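Local structure of HepC.19480.a.B1 (Helicobacter pylori, 6MTZ) at residues Lys127-Tyr130 with Glu131-Lys135; Tyr137-Leu140 with Glu141-Asn144; Thr146-Glu149 with Pro150-Met154; Glu202-Lys205 with Asn206-Leu210. The protein is of unknown function but probably acts as a metal-dependent phosphoesterase of the DHH/DHHA1 family. One frame throughout, in Å; residues are numbered along the deposited sequence.

Contact 1. Residues Lys127-Tyr130 with Glu131-Lys135; sequences KIVY and EFLKK. With EDO (1,2-ethanediol), chain C.
Tyr-130 and Lys-134 are tied one turn apart, by their backbones and by a water. Four i to i+4 backbone bonds span the two segments; the shortest are Leu-133 N to Val-129 O and Lys-134 N to Tyr-130 O, each 2.8 Å. Among the side-chain polar groups, the water gives a hydrogen to Tyr-130 OH at 2.7 Å, lying in the plane of the ring at its edge, and accepts one from Lys-134 NZ. Glu-149 of helix 145-159 is a further partner of the same hydroxyl. Glu-131 and Lys-127 have opposite charges but form no salt bridge with each other, NZ standing 4.5 Å from OE1. Each is paired outside instead, Lys-127 with Glu-153 and Glu-131 with Arg-123, and OE1 of Glu-131 accepts from O2 of a bound 1,2-ethanediol at 2.9 Å. Among the packing contacts, Lys-134 runs beside the tyrosine, its CB 4.2 Å above one face and towards the rim, and a bend at chi2 (68°) carries CD to within 3.6 Å of Tyr-130 OH. Val-129 CG1 meets Leu-133 CD1 at 3.7 Å, the two pointing the same way on the side facing helix 19-29. The pattern is that of an amphipathic alpha-helix, here helix 125-136, packed against the parallel beta-sheet of an alpha/beta domain.

Contact 2. Residues Tyr137-Leu140 with Glu141-Asn144; sequences YAIL and EPKN
The carbonyl oxygen of Glu-141 accepts the backbone N-H of Asn-144 at 2.9 Å, and Ile-139 rests against the same oxygen, its CG1 at 3.9 Å and CD1 just beyond. The bond closes a beta turn from Glu-141 to Asn-144, with Pro-142 and Lys-143 at its corners in helical backbone angles. The turn ends the irregular connection between helix 125-136 and helix 145-159, just before the second helix begins. The carboxylate of Glu-141 folds back over the same turn: its chain bends at chi2 (56°), which places OE2 3.3 Å from Lys-143 N in a weak but straight hydrogen bond. No hydrogen bond joins 137-140 to 141-144, so the link between them is apolar. Ile-139 carries it with two branches. CG2, held between its backbone N and carbonyl carbon, comes against Pro-142, 3.6 Å from CA and 4.2 Å from CB. CG1, opposite the backbone N (chi1 -173°), leads CD1 towards the turn, where Asn-144 CB is a looser neighbour. Beyond the loop, Ile-139 also packs on Leu-148 of the following helix. Gln-30 fixes the loop at two points, through the backbone of Leu-140 and through Gln-30 OE1, which accepts from Asn-144 ND2. On the side of the proline ring nearest the preceding peptide, Pro-142 CD lies 3.4 Å from Leu-140 O.

Contact 3. Residues Thr146-Glu149 with Pro150-Met154; sequences TWLE and PLVEM. With EDO (1,2-ethanediol), chain C.
Three i to i+4 bonds carry the backbone from 146-149 into 150-154: Leu-151 N to Trp-147 O, Val-152 N to Leu-148 O at 2.9 Å, and Glu-153 N to Glu-149 O. The motif is a proline-kinked alpha-helix, helix 145-159. Pro-150 has no N-H to offer Thr-146 O, and its ring sits where that bond would run, with CG 3.2 Å from the oxygen; the helix bends at this point. Regular bonding resumes at the very next residue, whose N-H to Trp-147 O angle is 159°. Along one flank, Trp-147 and Leu-151 lie side by side, CD1 of the leucine reaching the edge of the indole near its plane, 4.0 Å from CZ3. One residue further along, Val-152 packs more loosely on Leu-148, CG2 to CD1 being 4.3 Å, and both residues also rest on helices 19-29 and 125-136. At the polar margin a molecule of 1,2-ethanediol, probably from the crystallisation liquor, lies beside the helix. Its C1 approaches Glu-149 O and its C2 comes within 3.6 Å of Val-152 CG1. Glu-153, bent at chi2 (66°), turns back OE1, the same oxygen that pairs with Lys-127 of helix 125-136, to accept from O1 of the diol at 2.8 Å.

Contact 4. Residues Glu202-Lys205 with Asn206-Leu210; sequences EEVK and NYLFL
Val-204 O accepts two backbone N-H groups, from Tyr-207 at 2.8 Å and from Leu-208 at 3.1 Å. This is the C-terminal end of helix 190-203 unwinding into a loop. The i to i+3 donors arrive well above the carbonyl planes, Tyr-207 N standing 57° out of that of Val-204, whereas the i to i+4 donor, Leu-208 N, approaches nearly along the C=O axis. Glu-203 O likewise takes Asn-206 N. Within 202-205, Lys-205 NZ makes a salt bridge of 2.6 Å with the anti lone pair of Glu-202 OE2, its extended chain passing over Trp-147. Lys-205 O receives a hydrogen from a water that also accepts from Phe-209 N at 2.9 Å, so the water links the end of the helix to the type I beta turn of Tyr-207 to Leu-210. Outward from these bonds, Val-204 and Leu-208 meet at about a right angle, CG1 to CG 4.1 Å, both resting on helix 168-180. Tyr-207, whose hydroxyl bonds to Asp-220, turns its ring edge towards Glu-203 O, with CD1 3.4 Å from that oxygen in the ring plane. Leu-208 CD1 comes 3.8 Å from Lys-205 CA.

Overall arrangement
Contacts 1 and 3 are partly buried, on successive helices that touch directly through a salt bridge, a tyrosine-carboxylate bond and packing; a single 1,2-ethanediol reaches both. Regular i to i+4 bonding dominates them, interrupted only by the proline of contact 3. Contacts 2 and 4 lie at the surface where regular helix gives way: contact 2 joins the helices of contacts 1 and 3 and touches both, whereas contact 4 closes a later helix and meets contact 3 mainly round Trp-147. Contacts 1 and 4 do not touch. In both surface turns i to i+3 bonds appear, beside one i to i+4 bond in contact 4. A water joins side chains in contact 1 but backbone groups in contact 4.

Contact 1. Residues Lys127-Tyr130 with Glu131-Lys135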
loop_
_atom_site.group_PDB
_atom_site.type_symbol
_atom_site.label_atom_id
_atom_site.label_comp_id
_atom_site.label_asym_id
_atom_site.label_seq_id
_atom_site.Cartn_x
_atom_site.Cartn_y
_atom_site.Cartn_z
ATOM N N LYS A 127 18.259 -3.186 5.969
ATOM C CA LYS A 127 19.588 -2.905 6.496
ATOM C C LYS A 127 20.451 -2.204 5.454
ATOM O O LYS A 127 21.193 -1.272 5.783
ATOM C CB LYS A 127 20.252 -4.195 6.977
ATOM C CG LYS A 127 21.600 -3.967 7.683
ATOM C CD LYS A 127 21.961 -5.169 8.571
ATOM C CE LYS A 127 23.231 -4.897 9.405
ATOM N NZ LYS A 127 23.761 -6.150 10.029
ATOM N N ILE A 128 20.354 -2.626 4.189
ATOM C CA ILE A 128 21.043 -1.924 3.109
ATOM C C ILE A 128 20.615 -0.455 3.062
ATOM O O ILE A 128 21.456 0.446 3.001
ATOM C CB ILE A 128 20.793 -2.622 1.757
ATOM C CG1 ILE A 128 21.275 -4.073 1.779
ATOM C CG2 ILE A 128 21.481 -1.853 0.634
ATOM C CD1 ILE A 128 20.862 -4.851 0.549
ATOM N N VAL A 129 19.300 -0.192 3.084
ATOM C CA VAL A 129 18.818 1.191 3.097
ATOM C C VAL A 129 19.414 1.950 4.274
ATOM O O VAL A 129 19.915 3.070 4.124
ATOM C CB VAL A 129 17.280 1.243 3.146
ATOM C CG1 VAL A 129 16.810 2.697 3.361
ATOM C CG2 VAL A 129 16.685 0.663 1.870
ATOM N N TYR A 130 19.348 1.358 5.469
ATOM C CA TYR A 130 19.796 2.075 6.657
ATOM C C TYR A 130 21.262 2.470 6.534
ATOM O O TYR A 130 21.638 3.623 6.788
ATOM C CB TYR A 130 19.577 1.245 7.927
ATOM C CG TYR A 130 20.127 1.983 9.133
ATOM C CD1 TYR A 130 19.503 3.125 9.597
ATOM C CD2 TYR A 130 21.321 1.582 9.746
ATOM C CE1 TYR A 130 20.021 3.840 10.691
ATOM C CE2 TYR A 130 21.854 2.288 10.837
ATOM C CZ TYR A 130 21.205 3.420 11.296
ATOM O OH TYR A 130 21.711 4.135 12.363
ATOM N N GLU A 131 22.107 1.531 6.122
ATOM C CA GLU A 131 23.532 1.834 6.078
ATOM C C GLU A 131 23.846 2.826 4.967
ATOM O O GLU A 131 24.691 3.711 5.141
ATOM C CB GLU A 131 24.335 0.535 5.956
ATOM C CG GLU A 131 24.562 -0.060 7.365
ATOM C CD GLU A 131 24.832 -1.561 7.433
ATOM O OE1 GLU A 131 24.890 -2.069 8.571
ATOM O OE2 GLU A 131 24.986 -2.230 6.391
ATOM N N PHE A 132 23.127 2.751 3.846
ATOM C CA PHE A 132 23.321 3.745 2.792
ATOM C C PHE A 132 22.892 5.138 3.250
ATOM O O PHE A 132 23.610 6.119 3.035
ATOM C CB PHE A 132 22.562 3.336 1.523
ATOM C CG PHE A 132 22.542 4.404 0.467
ATOM C CD1 PHE A 132 23.634 4.581 -0.388
ATOM C CD2 PHE A 132 21.438 5.217 0.308
ATOM C CE1 PHE A 132 23.611 5.556 -1.374
ATOM C CE2 PHE A 132 21.412 6.211 -0.675
ATOM C CZ PHE A 132 22.493 6.385 -1.503
ATOM N N LEU A 133 21.708 5.256 3.860
ATOM C CA LEU A 133 21.263 6.576 4.302
ATOM C C LEU A 133 22.153 7.107 5.421
ATOM O O LEU A 133 22.524 8.288 5.420
ATOM C CB LEU A 133 19.790 6.525 4.747
ATOM C CG LEU A 133 18.802 6.155 3.637
ATOM C CD1 LEU A 133 17.350 6.307 4.105
ATOM C CD2 LEU A 133 19.065 7.008 2.395
ATOM N N LYS A 134 22.511 6.253 6.385
ATOM C CA LYS A 134 23.322 6.713 7.511
ATOM C C LYS A 134 24.678 7.229 7.041
ATOM O O LYS A 134 25.197 8.211 7.585
ATOM C CB LYS A 134 23.504 5.586 8.530
ATOM C CG LYS A 134 24.170 6.017 9.834
ATOM C CD LYS A 134 23.294 6.953 10.679
ATOM C CE LYS A 134 24.044 7.380 11.958
ATOM N NZ LYS A 134 23.234 8.250 12.893
ATOM N N LYS A 135 25.265 6.584 6.025
ATOM C CA LYS A 135 26.565 7.029 5.533
ATOM C C LYS A 135 26.498 8.422 4.918
ATOM O O LYS A 135 27.494 9.158 4.956
ATOM C CB LYS A 135 27.143 6.031 4.518
ATOM C CG LYS A 135 27.641 4.727 5.147
ATOM C CD LYS A 135 28.939 4.245 4.539
ATOM C CE LYS A 135 28.756 3.049 3.641
ATOM N NZ LYS A 135 30.079 2.410 3.336
HETATM C C1 EDO C . 21.746 -1.960 12.517
HETATM O O1 EDO C . 22.140 -3.259 12.978
HETATM C C2 EDO C . 22.039 -1.825 11.023
HETATM O O2 EDO C . 23.256 -1.104 10.797
HETATM O O HOH W 1 21.033 6.636 13.189
#

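Contact 2. Residues Tyr137-Leu140 with Glu141-Asn144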
loop_
_atom_site.group_PDB
_atom_site.type_symbol
_atom_site.label_atom_id
_atom_site.label_comp_id
_atom_site.label_asym_id
_atom_site.label_seq_id
_atom_site.Cartn_x
_atom_site.Cartn_y
_atom_site.Cartn_z
ATOM N N TYR A 137 23.464 10.844 5.070
ATOM C CA TYR A 137 22.545 11.846 5.586
ATOM C C TYR A 137 22.452 11.759 7.105
ATOM O O TYR A 137 22.513 10.672 7.687
ATOM C CB TYR A 137 21.150 11.656 4.960
ATOM C CG TYR A 137 21.194 11.673 3.453
ATOM C CD1 TYR A 137 21.329 12.871 2.749
ATOM C CD2 TYR A 137 21.122 10.488 2.728
ATOM C CE1 TYR A 137 21.383 12.881 1.348
ATOM C CE2 TYR A 137 21.172 10.488 1.335
ATOM C CZ TYR A 137 21.305 11.680 0.655
ATOM O OH TYR A 137 21.348 11.662 -0.722
ATOM N N ALA A 138 22.285 12.916 7.741
ATOM C CA ALA A 138 22.021 12.947 9.172
ATOM C C ALA A 138 20.604 12.460 9.470
ATOM O O ALA A 138 19.646 12.860 8.810
ATOM C CB ALA A 138 22.207 14.371 9.711
ATOM N N ILE A 139 20.466 11.593 10.476
ATOM C CA ILE A 139 19.133 11.219 10.939
ATOM C C ILE A 139 18.457 12.442 11.558
ATOM O O ILE A 139 19.098 13.249 12.243
ATOM C CB ILE A 139 19.206 10.048 11.938
ATOM C CG1 ILE A 139 17.788 9.570 12.282
ATOM C CG2 ILE A 139 20.000 10.430 13.209
ATOM C CD1 ILE A 139 17.752 8.221 12.941
ATOM N N LEU A 140 17.168 12.623 11.275
ATOM C CA LEU A 140 16.494 13.848 11.716
ATOM C C LEU A 140 16.509 13.970 13.237
ATOM O O LEU A 140 16.804 15.042 13.775
ATOM C CB LEU A 140 15.059 13.881 11.177
ATOM C CG LEU A 140 14.975 13.871 9.646
ATOM C CD1 LEU A 140 13.547 13.695 9.167
ATOM C CD2 LEU A 140 15.563 15.162 9.124
ATOM N N GLU A 141 16.246 12.875 13.945
ATOM C CA GLU A 141 16.231 12.874 15.411
ATOM C C GLU A 141 17.260 11.881 15.923
ATOM O O GLU A 141 16.983 10.665 15.976
ATOM C CB GLU A 141 14.843 12.533 15.965
ATOM C CG GLU A 141 14.847 12.447 17.504
ATOM C CD GLU A 141 15.365 13.723 18.169
ATOM O OE1 GLU A 141 14.631 14.733 18.095
ATOM O OE2 GLU A 141 16.490 13.724 18.751
ATOM N N PRO A 142 18.457 12.344 16.292
ATOM C CA PRO A 142 19.542 11.410 16.642
ATOM C C PRO A 142 19.270 10.567 17.879
ATOM O O PRO A 142 19.947 9.548 18.065
ATOM C CB PRO A 142 20.747 12.339 16.843
ATOM C CG PRO A 142 20.447 13.522 15.992
ATOM C CD PRO A 142 18.945 13.720 16.118
ATOM N N LYS A 143 18.292 10.935 18.714
ATOM C CA LYS A 143 17.887 10.064 19.811
ATOM C C LYS A 143 17.260 8.762 19.329
ATOM O O LYS A 143 17.273 7.782 20.074
ATOM C CB LYS A 143 16.896 10.771 20.732
ATOM N N ASN A 144 16.690 8.723 18.120
ATOM C CA ASN A 144 15.957 7.522 17.718
ATOM C C ASN A 144 16.871 6.356 17.376
ATOM O O ASN A 144 16.389 5.221 17.299
ATOM C CB ASN A 144 15.060 7.798 16.514
ATOM C CG ASN A 144 13.916 8.717 16.846
ATOM O OD1 ASN A 144 13.721 9.066 17.995
ATOM N ND2 ASN A 144 13.153 9.117 15.832
#

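Contact 3. Residues Thr146-Glu149 with Pro150-Met154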
loop_
_atom_site.group_PDB
_atom_site.type_symbol
_atom_site.label_atom_id
_atom_site.label_comp_id
_atom_site.label_asym_id
_atom_site.label_seq_id
_atom_site.Cartn_x
_atom_site.Cartn_y
_atom_site.Cartn_z
ATOM N N THR A 146 18.875 4.630 19.015
ATOM C CA THR A 146 18.986 3.539 19.975
ATOM C C THR A 146 17.867 2.511 19.819
ATOM O O THR A 146 18.040 1.363 20.237
ATOM C CB THR A 146 19.025 4.101 21.399
ATOM O OG1 THR A 146 17.871 4.902 21.627
ATOM C CG2 THR A 146 20.249 4.973 21.580
ATOM N N TRP A 147 16.721 2.883 19.234
ATOM C CA TRP A 147 15.754 1.858 18.858
ATOM C C TRP A 147 15.763 1.548 17.369
ATOM O O TRP A 147 15.412 0.424 16.984
ATOM C CB TRP A 147 14.329 2.234 19.300
ATOM C CG TRP A 147 13.742 3.487 18.698
ATOM C CD1 TRP A 147 13.694 4.727 19.279
ATOM C CD2 TRP A 147 13.091 3.617 17.427
ATOM N NE1 TRP A 147 13.076 5.620 18.436
ATOM C CE2 TRP A 147 12.687 4.962 17.300
ATOM C CE3 TRP A 147 12.819 2.732 16.381
ATOM C CZ2 TRP A 147 12.018 5.434 16.183
ATOM C CZ3 TRP A 147 12.154 3.209 15.258
ATOM C CH2 TRP A 147 11.771 4.549 15.168
ATOM N N LEU A 148 16.194 2.488 16.528
ATOM C CA LEU A 148 16.117 2.262 15.090
ATOM C C LEU A 148 17.092 1.173 14.640
ATOM O O LEU A 148 16.723 0.292 13.846
ATOM C CB LEU A 148 16.359 3.576 14.343
ATOM C CG LEU A 148 16.298 3.441 12.817
ATOM C CD1 LEU A 148 14.965 2.834 12.373
ATOM C CD2 LEU A 148 16.503 4.784 12.163
ATOM N N GLU A 149 18.334 1.192 15.154
ATOM C CA GLU A 149 19.286 0.169 14.721
ATOM C C GLU A 149 18.879 -1.221 15.208
ATOM O O GLU A 149 18.986 -2.181 14.435
ATOM C CB GLU A 149 20.715 0.518 15.159
ATOM C CG GLU A 149 21.281 1.682 14.347
ATOM C CD GLU A 149 22.721 2.019 14.684
ATOM O OE1 GLU A 149 23.313 1.347 15.554
ATOM O OE2 GLU A 149 23.264 2.965 14.075
ATOM N N PRO A 150 18.401 -1.390 16.446
ATOM C CA PRO A 150 17.851 -2.705 16.818
ATOM C C PRO A 150 16.688 -3.142 15.938
ATOM O O PRO A 150 16.595 -4.321 15.567
ATOM C CB PRO A 150 17.414 -2.487 18.271
ATOM C CG PRO A 150 18.409 -1.501 18.771
ATOM C CD PRO A 150 18.531 -0.524 17.629
ATOM N N LEU A 151 15.794 -2.219 15.597
ATOM C CA LEU A 151 14.685 -2.571 14.714
ATOM C C LEU A 151 15.199 -3.030 13.355
ATOM O O LEU A 151 14.707 -4.019 12.797
ATOM C CB LEU A 151 13.728 -1.383 14.574
ATOM C CG LEU A 151 12.354 -1.615 13.912
ATOM C CD1 LEU A 151 11.363 -0.575 14.378
ATOM C CD2 LEU A 151 12.443 -1.557 12.398
ATOM N N VAL A 152 16.195 -2.326 12.812
ATOM C CA VAL A 152 16.772 -2.723 11.533
ATOM C C VAL A 152 17.358 -4.122 11.629
ATOM O O VAL A 152 17.098 -4.982 10.778
ATOM C CB VAL A 152 17.820 -1.694 11.082
ATOM C CG1 VAL A 152 18.662 -2.265 9.946
ATOM C CG2 VAL A 152 17.120 -0.417 10.654
ATOM N N GLU A 153 18.146 -4.374 12.679
ATOM C CA GLU A 153 18.787 -5.672 12.835
ATOM C C GLU A 153 17.752 -6.786 12.996
ATOM O O GLU A 153 17.927 -7.895 12.469
ATOM C CB GLU A 153 19.751 -5.631 14.024
ATOM C CG GLU A 153 20.658 -6.864 14.117
ATOM C CD GLU A 153 21.655 -6.980 12.949
ATOM O OE1 GLU A 153 21.889 -5.980 12.222
ATOM O OE2 GLU A 153 22.208 -8.085 12.760
ATOM N N MET A 154 16.660 -6.500 13.712
ATOM C CA MET A 154 15.578 -7.471 13.867
ATOM C C MET A 154 15.002 -7.864 12.513
ATOM O O MET A 154 14.876 -9.053 12.197
ATOM C CB MET A 154 14.475 -6.888 14.760
ATOM C CG MET A 154 13.133 -7.667 14.660
ATOM S SD MET A 154 11.669 -6.730 15.176
ATOM C CE MET A 154 11.279 -5.797 13.691
HETATM C C1 EDO C . 21.746 -1.960 12.517
HETATM O O1 EDO C . 22.140 -3.259 12.978
HETATM C C2 EDO C . 22.039 -1.825 11.023
HETATM O O2 EDO C . 23.256 -1.104 10.797
#

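Contact 4. Residues Glu202-Lys205 with Asn206-Leu210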
loop_
_atom_site.group_PDB
_atom_site.type_symbol
_atom_site.label_atom_id
_atom_site.label_comp_id
_atom_site.label_asym_id
_atom_site.label_seq_id
_atom_site.Cartn_x
_atom_site.Cartn_y
_atom_site.Cartn_z
ATOM N N GLU A 202 6.706 0.868 14.072
ATOM C CA GLU A 202 7.454 1.735 14.988
ATOM C C GLU A 202 7.139 1.438 16.456
ATOM O O GLU A 202 8.023 1.571 17.313
ATOM C CB GLU A 202 7.183 3.218 14.687
ATOM C CG GLU A 202 7.980 4.151 15.621
ATOM C CD GLU A 202 7.999 5.615 15.200
ATOM O OE1 GLU A 202 7.653 5.937 14.034
ATOM O OE2 GLU A 202 8.378 6.444 16.052
ATOM N N GLU A 203 5.904 1.026 16.778
ATOM C CA GLU A 203 5.581 0.743 18.184
ATOM C C GLU A 203 6.414 -0.400 18.749
ATOM O O GLU A 203 6.555 -0.513 19.972
ATOM C CB GLU A 203 4.076 0.427 18.369
ATOM C CG GLU A 203 3.230 1.641 18.801
ATOM C CD GLU A 203 1.748 1.536 18.411
ATOM O OE1 GLU A 203 0.981 2.486 18.686
ATOM O OE2 GLU A 203 1.348 0.517 17.812
ATOM N N VAL A 204 6.986 -1.249 17.897
ATOM C CA VAL A 204 7.880 -2.295 18.390
ATOM C C VAL A 204 9.031 -1.716 19.207
ATOM O O VAL A 204 9.616 -2.420 20.038
ATOM C CB VAL A 204 8.391 -3.135 17.190
ATOM C CG1 VAL A 204 9.476 -4.085 17.584
ATOM C CG2 VAL A 204 7.256 -3.905 16.595
ATOM N N LYS A 205 9.370 -0.435 19.002
ATOM C CA LYS A 205 10.435 0.182 19.789
ATOM C C LYS A 205 10.124 0.161 21.284
ATOM O O LYS A 205 11.047 0.210 22.104
ATOM C CB LYS A 205 10.667 1.620 19.318
ATOM C CG LYS A 205 9.619 2.634 19.795
ATOM C CD LYS A 205 9.716 3.936 18.991
ATOM C CE LYS A 205 8.615 4.908 19.397
ATOM N NZ LYS A 205 8.668 6.185 18.634
ATOM N N ASN A 206 8.853 0.077 21.663
ATOM C CA ASN A 206 8.503 -0.008 23.070
ATOM C C ASN A 206 8.533 -1.433 23.600
ATOM O O ASN A 206 8.231 -1.641 24.773
ATOM C CB ASN A 206 7.132 0.621 23.292
ATOM C CG ASN A 206 7.148 2.092 22.989
ATOM O OD1 ASN A 206 8.111 2.781 23.321
ATOM N ND2 ASN A 206 6.130 2.571 22.299
ATOM N N TYR A 207 8.924 -2.400 22.778
ATOM C CA TYR A 207 9.000 -3.804 23.162
ATOM C C TYR A 207 10.407 -4.378 23.070
ATOM O O TYR A 207 10.713 -5.322 23.794
ATOM C CB TYR A 207 8.046 -4.635 22.272
ATOM C CG TYR A 207 6.598 -4.296 22.552
ATOM C CD1 TYR A 207 5.986 -3.217 21.932
ATOM C CD2 TYR A 207 5.862 -5.029 23.490
ATOM C CE1 TYR A 207 4.673 -2.883 22.207
ATOM C CE2 TYR A 207 4.558 -4.707 23.783
ATOM C CZ TYR A 207 3.968 -3.630 23.135
ATOM O OH TYR A 207 2.670 -3.298 23.417
ATOM N N LEU A 208 11.258 -3.829 22.190
ATOM C CA LEU A 208 12.600 -4.371 21.946
ATOM C C LEU A 208 13.361 -4.651 23.228
ATOM O O LEU A 208 14.112 -5.630 23.314
ATOM C CB LEU A 208 13.414 -3.397 21.090
ATOM C CG LEU A 208 12.951 -3.237 19.648
ATOM C CD1 LEU A 208 13.486 -1.940 19.091
ATOM C CD2 LEU A 208 13.429 -4.420 18.835
ATOM N N PHE A 209 13.205 -3.797 24.230
ATOM C CA PHE A 209 14.000 -3.908 25.439
ATOM C C PHE A 209 13.228 -4.558 26.575
ATOM O O PHE A 209 13.624 -4.431 27.734
ATOM C CB PHE A 209 14.519 -2.531 25.833
ATOM C CG PHE A 209 15.188 -1.818 24.701
ATOM C CD1 PHE A 209 16.446 -2.218 24.260
ATOM C CD2 PHE A 209 14.551 -0.782 24.049
ATOM C CE1 PHE A 209 17.054 -1.580 23.202
ATOM C CE2 PHE A 209 15.155 -0.135 22.982
ATOM C CZ PHE A 209 16.401 -0.534 22.558
ATOM N N LEU A 210 12.136 -5.251 26.264
ATOM C CA LEU A 210 11.445 -6.053 27.260
ATOM C C LEU A 210 12.064 -7.444 27.315
ATOM O O LEU A 210 12.640 -7.925 26.334
ATOM C CB LEU A 210 9.949 -6.143 26.942
ATOM C CG LEU A 210 9.244 -4.786 26.897
ATOM C CD1 LEU A 210 7.731 -4.943 26.696
ATOM C CD2 LEU A 210 9.574 -3.988 28.164
HETATM O O HOH W 2 11.371 -1.600 24.561
#